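PDB 2WFB: uncharacterized protein orp from Desulfovibrio gigas, which is of unknown function but probably takes part in the biosynthesis or handling of a mixed molybdenum-copper sulphide cluster. Local coordinates for residues 8-13 against 22-27. Numbering follows the deposited sequence.
Sequences AVTAEG and PRFGRA. With ACT (acetate ion), chain E; PO4 (phosphate ion), chain B; PO4 (phosphate ion), chain C.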
ATOM      1  N   ALA A   8      -0.214  -4.121   3.093  1.00 14.50           N
ATOM      2  CA  ALA A   8       0.370  -3.847   1.791  1.00 14.74           C
ATOM      3  C   ALA A   8       1.234  -2.585   1.867  1.00 14.04           C
ATOM      4  O   ALA A   8       0.858  -1.598   2.469  1.00 15.00           O
ATOM      5  CB  ALA A   8      -0.707  -3.679   0.740  1.00 13.44           C
ATOM      6  N   VAL A   9       2.404  -2.637   1.261  1.00 13.69           N
ATOM      7  CA  VAL A   9       3.283  -1.486   1.254  1.00 12.99           C
ATOM      8  C   VAL A   9       3.676  -1.250  -0.199  1.00 13.36           C
ATOM      9  O   VAL A   9       4.154  -2.174  -0.846  1.00 12.76           O
ATOM     10  CB  VAL A   9       4.550  -1.716   2.105  1.00 13.25           C
ATOM     11  CG1 VAL A   9       5.409  -0.435   2.158  1.00 13.80           C
ATOM     12  CG2 VAL A   9       4.209  -2.157   3.530  1.00  9.62           C
ATOM     13  N   THR A  10       3.474  -0.024  -0.702  1.00 12.76           N
ATOM     14  CA  THR A  10       3.919   0.334  -2.060  1.00 13.60           C
ATOM     15  C   THR A  10       5.427   0.171  -2.201  1.00 14.39           C
ATOM     16  O   THR A  10       6.190   0.570  -1.327  1.00 13.95           O
ATOM     17  CB  THR A  10       3.497   1.745  -2.473  1.00 13.44           C
ATOM     18  OG1 THR A  10       3.977   2.691  -1.505  1.00 13.88           O
ATOM     19  CG2 THR A  10       1.978   1.839  -2.545  1.00 15.48           C
ATOM     20  N   ALA A  11       5.852  -0.451  -3.302  1.00 15.09           N
ATOM     21  CA  ALA A  11       7.222  -0.903  -3.418  1.00 15.72           C
ATOM     22  C   ALA A  11       7.756  -0.675  -4.825  1.00 17.11           C
ATOM     23  O   ALA A  11       7.003  -0.669  -5.799  1.00 16.84           O
ATOM     24  CB  ALA A  11       7.324  -2.361  -3.038  1.00 14.26           C
ATOM     25  N   GLU A  12       9.065  -0.496  -4.918  1.00 18.52           N
ATOM     26  CA  GLU A  12       9.718  -0.200  -6.176  1.00 20.75           C
ATOM     27  C   GLU A  12      10.127  -1.498  -6.879  1.00 22.42           C
ATOM     28  O   GLU A  12      10.585  -1.481  -8.023  1.00 23.73           O
ATOM     29  CB  GLU A  12      10.894   0.786  -5.917  1.00 21.19           C
ATOM     30  CG  GLU A  12      10.394   2.256  -5.782  1.00 23.03           C
ATOM     31  CD  GLU A  12      11.199   3.147  -4.844  1.00 26.38           C
ATOM     32  OE1 GLU A  12      12.274   2.745  -4.366  1.00 26.69           O
ATOM     33  OE2 GLU A  12      10.753   4.284  -4.594  1.00 26.18           O
ATOM     34  N   GLY A  13       9.881  -2.622  -6.205  1.00 22.99           N
ATOM     35  CA  GLY A  13      10.264  -3.964  -6.632  1.00 23.23           C
ATOM     36  C   GLY A  13      10.226  -4.907  -5.419  1.00 24.07           C
ATOM     37  O   GLY A  13       9.857  -4.495  -4.309  1.00 23.04           O
ATOM     38  N   PRO A  22       7.086   6.118  -3.190  1.00 15.99           N
ATOM     39  CA  PRO A  22       6.239   7.246  -2.776  1.00 16.40           C
ATOM     40  C   PRO A  22       4.874   7.289  -3.474  1.00 16.50           C
ATOM     41  O   PRO A  22       3.983   7.986  -3.018  1.00 16.69           O
ATOM     42  CB  PRO A  22       7.047   8.493  -3.166  1.00 16.21           C
ATOM     43  CG  PRO A  22       8.380   8.021  -3.503  1.00 17.32           C
ATOM     44  CD  PRO A  22       8.307   6.575  -3.871  1.00 16.27           C
ATOM     45  N   ARG A  23       4.710   6.546  -4.561  1.00 15.40           N
ATOM     46  CA  ARG A  23       3.482   6.634  -5.329  1.00 15.22           C
ATOM     47  C   ARG A  23       2.623   5.435  -5.065  1.00 14.55           C
ATOM     48  O   ARG A  23       3.115   4.364  -4.681  1.00 14.15           O
ATOM     49  CB  ARG A  23       3.795   6.724  -6.812  1.00 16.28           C
ATOM     50  CG  ARG A  23       4.441   8.011  -7.151  1.00 18.92           C
ATOM     51  CD  ARG A  23       5.288   7.820  -8.345  1.00 25.32           C
ATOM     52  NE  ARG A  23       4.467   8.068  -9.486  1.00 26.39           N
ATOM     53  CZ  ARG A  23       4.660   7.564 -10.694  1.00 26.41           C
ATOM     54  NH1 ARG A  23       5.663   6.733 -10.953  1.00 29.21           N
ATOM     55  NH2 ARG A  23       3.826   7.902 -11.638  1.00 20.62           N
ATOM     56  N   PHE A  24       1.328   5.618  -5.248  1.00 14.40           N
ATOM     57  CA  PHE A  24       0.392   4.531  -5.014  1.00 13.78           C
ATOM     58  C   PHE A  24      -0.116   3.864  -6.296  1.00 14.09           C
ATOM     59  O   PHE A  24       0.233   2.725  -6.574  1.00 14.70           O
ATOM     60  CB  PHE A  24      -0.781   4.945  -4.125  1.00 12.34           C
ATOM     61  CG  PHE A  24      -1.867   3.906  -4.088  1.00 13.70           C
ATOM     62  CD1 PHE A  24      -1.620   2.644  -3.525  1.00 11.30           C
ATOM     63  CD2 PHE A  24      -3.101   4.145  -4.682  1.00 12.81           C
ATOM     64  CE1 PHE A  24      -2.605   1.670  -3.520  1.00 13.09           C
ATOM     65  CE2 PHE A  24      -4.078   3.164  -4.682  1.00 14.54           C
ATOM     66  CZ  PHE A  24      -3.814   1.913  -4.079  1.00 13.83           C
ATOM     67  N   GLY A  25      -0.939   4.567  -7.076  1.00 14.46           N
ATOM     68  CA  GLY A  25      -1.563   3.973  -8.262  1.00 14.00           C
ATOM     69  C   GLY A  25      -0.571   3.461  -9.283  1.00 14.68           C
ATOM     70  O   GLY A  25      -0.824   2.449  -9.953  1.00 14.33           O
ATOM     71  N   ARG A  26       0.571   4.143  -9.363  1.00 14.86           N
ATOM     72  CA  ARG A  26       1.614   3.840 -10.329  1.00 14.91           C
ATOM     73  C   ARG A  26       2.890   3.294  -9.665  1.00 14.83           C
ATOM     74  O   ARG A  26       3.980   3.331 -10.269  1.00 15.45           O
ATOM     75  CB  ARG A  26       1.886   5.075 -11.226  1.00 15.42           C
ATOM     76  CG  ARG A  26       0.609   5.465 -12.023  1.00 17.06           C
ATOM     77  CD  ARG A  26       0.693   6.740 -12.863  1.00 19.15           C
ATOM     78  NE  ARG A  26      -0.629   6.969 -13.442  1.00 20.15           N
ATOM     79  CZ  ARG A  26      -1.074   6.438 -14.583  1.00 23.23           C
ATOM     80  NH1 ARG A  26      -0.305   5.653 -15.321  1.00 23.16           N
ATOM     81  NH2 ARG A  26      -2.311   6.699 -14.993  1.00 24.87           N
ATOM     82  N   ALA A  27       2.758   2.772  -8.442  1.00 13.16           N
ATOM     83  CA  ALA A  27       3.836   1.989  -7.828  1.00 12.66           C
ATOM     84  C   ALA A  27       4.209   0.807  -8.706  1.00 12.40           C
ATOM     85  O   ALA A  27       3.364   0.249  -9.411  1.00 12.46           O
ATOM     86  CB  ALA A  27       3.406   1.486  -6.439  1.00 13.17           C
TER
HETATM   87  C   ACT E1124       3.551   5.332 -14.673  1.00 26.28           C
HETATM   88  O   ACT E1124       2.624   4.802 -15.292  1.00 27.01           O
HETATM   89  OXT ACT E1124       4.613   4.717 -14.401  1.00 27.02           O
HETATM   90  CH3 ACT E1124       3.319   6.696 -14.225  1.00 26.02           C
HETATM   91  P   PO4 B1121      -2.832   7.988  -7.387  1.00 20.16           P
HETATM   92  O1  PO4 B1121      -1.630   7.464  -6.715  1.00 20.13           O
HETATM   93  O2  PO4 B1121      -3.727   8.565  -6.342  1.00 22.11           O
HETATM   94  O3  PO4 B1121      -2.446   9.026  -8.380  1.00 20.78           O
HETATM   95  O4  PO4 B1121      -3.535   6.853  -8.091  1.00 21.45           O
HETATM   96  P   PO4 C1122      -4.218   8.051 -11.600  1.00 28.81           P
HETATM   97  O1  PO4 C1122      -4.930   7.251 -10.537  1.00 30.18           O
HETATM   98  O2  PO4 C1122      -4.887   9.392 -11.669  1.00 30.70           O
HETATM   99  O3  PO4 C1122      -2.737   8.122 -11.263  1.00 31.76           O
HETATM  100  O4  PO4 C1122      -4.315   7.362 -12.932  1.00 29.50           O
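Thr-10 sets its methyl against the ring edge of Phe-24, CG2 lying near the ring plane 3.8 Å from CD1, the two side chains crossing at about a right angle. Thr-10 CB packs 4.0 Å from Ala-27 CB, a methyl small enough to fit here, and 3.4 Å from Arg-23 O. Threonine suits this place because its branches do separate work. With CG2 anti to the carbonyl carbon and OG1 beside it (chi1 56°), the methyl is directed at the ring edge while the buried hydroxyl is hydrogen-bonded to Asp-21 O and Thr-73 OG1. The Phe-24 ring is broad enough to reach both Thr-10 and, on helix 55-66, Ala-59 and Leu-63. Farther out, Glu-12 OE2 lies 3.4 Å from Pro-22 CD, a van der Waals touch near the surface.

The loop turns back through a type I beta turn, Phe-24 to Ala-27, closed by Ala-27 N to Phe-24 O at 3.1 Å. Gly-25, lacking a side chain, lets the chain B phosphate approach its backbone N, which donates an almost straight bond (170°) to O1. Extended Arg-26 holds the chain C phosphate through NE and NH2, NH2 also bonding Leu-51 O and NH1 an acetate. Van der Waals packing thus joins the segments, Asp-21 adding the polar link; the ions, probably from the crystallisation liquor, are consistent with a loop surface able to hold anions.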